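Local coordinates for transcription inhibitor protein Gfh1 (Thermus thermophilus, PDB 2F23) that shuts down every catalytic activity of RNA polymerase by partly blocking the substrate site, which keeps NTPs from binding, at residues G47-A50 with A51-E54; L91-P94 with L95-E98. One frame throughout, in Å; residues are numbered along the deposited sequence.

Contact 1: residues G47-A50 with A51-E54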
loop_
_atom_site.group_PDB
_atom_site.type_symbol
_atom_site.label_atom_id
_atom_site.label_comp_id
_atom_site.label_asym_id
_atom_site.label_seq_id
_atom_site.Cartn_x
_atom_site.Cartn_y
_atom_site.Cartn_z
ATOM N N GLY A 47 26.586 12.855 -0.708
ATOM C CA GLY A 47 25.334 13.588 -0.641
ATOM C C GLY A 47 24.552 13.532 -1.937
ATOM O O GLY A 47 23.330 13.375 -1.926
ATOM N N LEU A 48 25.251 13.664 -3.058
ATOM C CA LEU A 48 24.606 13.615 -4.363
ATOM C C LEU A 48 24.006 12.237 -4.607
ATOM O O LEU A 48 22.888 12.116 -5.105
ATOM C CB LEU A 48 25.617 13.926 -5.471
ATOM C CG LEU A 48 25.889 15.394 -5.803
ATOM C CD1 LEU A 48 27.073 15.488 -6.749
ATOM C CD2 LEU A 48 24.648 16.015 -6.442
ATOM N N GLU A 49 24.751 11.194 -4.265
ATOM C CA GLU A 49 24.264 9.839 -4.467
ATOM C C GLU A 49 23.016 9.572 -3.637
ATOM O O GLU A 49 22.067 8.950 -4.117
ATOM C CB GLU A 49 25.359 8.823 -4.131
ATOM C CG GLU A 49 26.484 8.783 -5.158
ATOM C CD GLU A 49 25.977 8.543 -6.573
ATOM O OE1 GLU A 49 25.240 7.555 -6.784
ATOM O OE2 GLU A 49 26.316 9.341 -7.476
ATOM N N ALA A 50 23.014 10.055 -2.399
ATOM C CA ALA A 50 21.865 9.866 -1.516
ATOM C C ALA A 50 20.660 10.615 -2.075
ATOM O O ALA A 50 19.532 10.124 -2.015
ATOM C CB ALA A 50 22.192 10.367 -0.104
ATOM N N ALA A 51 20.904 11.805 -2.619
ATOM C CA ALA A 51 19.835 12.617 -3.191
ATOM C C ALA A 51 19.246 11.936 -4.420
ATOM O O ALA A 51 18.033 11.948 -4.622
ATOM C CB ALA A 51 20.363 13.998 -3.558
ATOM N N LYS A 52 20.105 11.347 -5.246
ATOM C CA LYS A 52 19.623 10.654 -6.433
ATOM C C LYS A 52 18.863 9.386 -6.029
ATOM O O LYS A 52 17.862 9.030 -6.656
ATOM C CB LYS A 52 20.791 10.303 -7.361
ATOM C CG LYS A 52 21.436 11.523 -8.017
ATOM C CD LYS A 52 22.474 11.136 -9.068
ATOM C CE LYS A 52 23.655 10.413 -8.459
ATOM N NZ LYS A 52 24.674 10.078 -9.496
ATOM N N GLN A 53 19.325 8.717 -4.974
ATOM C CA GLN A 53 18.670 7.500 -4.510
ATOM C C GLN A 53 17.268 7.790 -3.980
ATOM O O GLN A 53 16.335 7.027 -4.232
ATOM C CB GLN A 53 19.502 6.822 -3.418
ATOM C CG GLN A 53 18.882 5.535 -2.890
ATOM C CD GLN A 53 19.730 4.865 -1.827
ATOM O OE1 GLN A 53 19.965 5.426 -0.756
ATOM N NE2 GLN A 53 20.192 3.656 -2.119
ATOM N N GLU A 54 17.119 8.896 -3.256
ATOM C CA GLU A 54 15.819 9.256 -2.701
ATOM C C GLU A 54 14.860 9.682 -3.810
ATOM O O GLU A 54 13.679 9.329 -3.789
ATOM C CB GLU A 54 15.980 10.371 -1.664
ATOM C CG GLU A 54 14.674 10.854 -1.027
ATOM C CD GLU A 54 13.885 9.757 -0.316
ATOM O OE1 GLU A 54 14.392 8.628 -0.159
ATOM O OE2 GLU A 54 12.741 10.036 0.097
HETATM O O HOH W 1 18.923 8.274 -0.117
#
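Glu49 and Lys52 meet because each side chain leaves the helix with CG opposite its own carbonyl carbon and then bends: Glu49 folds at chi2 (-55°), while Lys52 runs on past CG and turns at chi3 (-65°). These bends carry the two ends together over the helix surface, where the chains pass at a slant. The ammonium NZ of Lys52 lies 2.7 Å from Glu49 OE2 in a salt bridge that is also a hydrogen bond, entering on the syn side of the carboxylate but 30° out of its plane. The adjoining methylene is close as well, with Lys52 CE 3.0 Å from the same Glu49 OE2. Nearer the backbone, Lys52 CG lies 3.3 Å from Leu48 O, the carbonyl that accepts the amide N of Lys52 at 2.9 Å.

That bond is one of four successive i to i+4 links in helix 46-71, the others joining Ala51 N to Gly47 O, Gln53 N to Glu49 O and Glu54 N to Ala50 O. Ala50 O takes a second donor, a water at 2.7 Å, which also donates to Gln53 OE1 and so ties the extended glutamine to the helix one turn back. The small, buried Ala51 and the neighbouring Leu48 both pack on Leu36 of helix 9-37, the other arm of the hairpin, whereas the carboxylate of Glu54 pairs with Arg57 further along. Paired i to i+3, Glu49 and Lys52 are likely to offset part of each other's charge, an attraction that solvent would weaken at this exposed site.

Contact 2: residues L91-P94 with L95-E98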
loop_
_atom_site.group_PDB
_atom_site.type_symbol
_atom_site.label_atom_id
_atom_site.label_comp_id
_atom_site.label_asym_id
_atom_site.label_seq_id
_atom_site.Cartn_x
_atom_site.Cartn_y
_atom_site.Cartn_z
ATOM N N LEU A 91 -4.680 -9.961 -0.478
ATOM C CA LEU A 91 -4.233 -8.570 -0.490
ATOM C C LEU A 91 -3.058 -8.371 -1.436
ATOM O O LEU A 91 -2.302 -9.301 -1.706
ATOM C CB LEU A 91 -3.781 -8.167 0.913
ATOM C CG LEU A 91 -4.767 -8.368 2.068
ATOM C CD1 LEU A 91 -4.024 -8.273 3.391
ATOM C CD2 LEU A 91 -5.872 -7.332 1.978
ATOM N N GLU A 92 -2.905 -7.149 -1.935
ATOM C CA GLU A 92 -1.796 -6.833 -2.824
ATOM C C GLU A 92 -1.282 -5.433 -2.536
ATOM O O GLU A 92 -2.042 -4.466 -2.555
ATOM C CB GLU A 92 -2.216 -6.922 -4.293
ATOM C CG GLU A 92 -1.091 -6.540 -5.256
ATOM C CD GLU A 92 -1.546 -6.477 -6.697
ATOM O OE1 GLU A 92 -1.744 -7.547 -7.312
ATOM O OE2 GLU A 92 -1.717 -5.351 -7.212
ATOM N N ASP A 93 0.015 -5.339 -2.268
ATOM C CA ASP A 93 0.670 -4.070 -1.987
ATOM C C ASP A 93 0.702 -3.299 -3.311
ATOM O O ASP A 93 1.295 -3.754 -4.288
ATOM C CB ASP A 93 2.094 -4.333 -1.489
ATOM C CG ASP A 93 2.795 -3.076 -1.021
ATOM O OD1 ASP A 93 2.657 -2.036 -1.695
ATOM O OD2 ASP A 93 3.496 -3.132 0.014
ATOM N N PRO A 94 0.049 -2.129 -3.364
ATOM C CA PRO A 94 0.021 -1.331 -4.592
ATOM C C PRO A 94 1.362 -0.763 -5.037
ATOM O O PRO A 94 1.536 -0.428 -6.209
ATOM C CB PRO A 94 -1.000 -0.238 -4.271
ATOM C CG PRO A 94 -0.872 -0.075 -2.797
ATOM C CD PRO A 94 -0.763 -1.500 -2.309
ATOM N N LEU A 95 2.308 -0.668 -4.109
ATOM C CA LEU A 95 3.624 -0.123 -4.430
ATOM C C LEU A 95 4.649 -1.178 -4.848
ATOM O O LEU A 95 5.502 -0.914 -5.697
ATOM C CB LEU A 95 4.171 0.672 -3.237
ATOM C CG LEU A 95 3.491 1.997 -2.863
ATOM C CD1 LEU A 95 3.580 2.966 -4.033
ATOM C CD2 LEU A 95 2.043 1.763 -2.475
ATOM N N SER A 96 4.566 -2.369 -4.264
ATOM C CA SER A 96 5.524 -3.427 -4.585
ATOM C C SER A 96 4.933 -4.582 -5.383
ATOM O O SER A 96 5.666 -5.343 -6.019
ATOM C CB SER A 96 6.138 -3.980 -3.300
ATOM O OG SER A 96 5.179 -4.723 -2.564
ATOM N N GLY A 97 3.612 -4.717 -5.343
ATOM C CA GLY A 97 2.962 -5.796 -6.061
ATOM C C GLY A 97 2.969 -7.076 -5.246
ATOM O O GLY A 97 2.482 -8.112 -5.695
ATOM N N GLU A 98 3.527 -7.007 -4.041
ATOM C CA GLU A 98 3.593 -8.169 -3.163
ATOM C C GLU A 98 2.192 -8.673 -2.830
ATOM O O GLU A 98 1.295 -7.889 -2.525
ATOM C CB GLU A 98 4.326 -7.815 -1.868
ATOM C CG GLU A 98 4.455 -8.976 -0.888
ATOM C CD GLU A 98 5.204 -8.595 0.376
ATOM O OE1 GLU A 98 6.356 -8.119 0.266
ATOM O OE2 GLU A 98 4.645 -8.776 1.478
HETATM O O HOH W 2 4.567 -5.442 0.805
#
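The backbone reverses between Asp93 and Glu98, the amide N of Asp93 reaching Glu98 O at 2.9 Å, and Gly97 N closing on Asp93 O at 2.7 Å. With chi1 at -173°, the carboxylate of Asp93 swings over the turn, where OD1 accepts two amides: Leu95 N, 2.8 Å away, arrives nearly in line with the C-O bond to form an Asx turn, and Ser96 N, at 3.2 Å, comes from above the carboxylate plane. Asp93 OD2 takes a water and forms a salt bridge with Arg147. This is the beta-hairpin connection between antiparallel strands 88-92 and 99-105 in the FKBP-like C-terminal domain. Within it, Ser96 OG accepts from Glu98 N at 3.2 Å, making an ST turn, and Gly97 adopts a positive phi (84°) at which a side chain would press on the preceding carbonyl. Replacing Asp93 by an alanine would probably leave the amides of Leu95 and Ser96 without their shared acceptor and Arg147 without its carboxylate mate. Beside the turn, Pro94 CG presses tightly on Leu95 CD2 at 3.5 Å, and these two side chains lie against helix 46-71, at Ile68 and at Leu65 respectively.

Contact 1 comes first along the chain, near the start of helix 46-71 in the N-terminal helical hairpin, predicted to be a coiled coil; contact 2 follows in the C-terminal region, on the hairpin between strands 88-92 and 99-105. Their centres are 25 Å apart and their nearest atoms about 12 Å, so they do not meet directly. Helix 46-71 nevertheless relates the two: residues 47-54 lie on its early turns, while Pro94 and Leu95 rest on its later turns. The hairpin of residues 91-98 thus belongs to the interface between helical hairpin and globular domain in this crystal form. Because Gfh1 changes orientation with pH, this interface is probably rearranged in the switch.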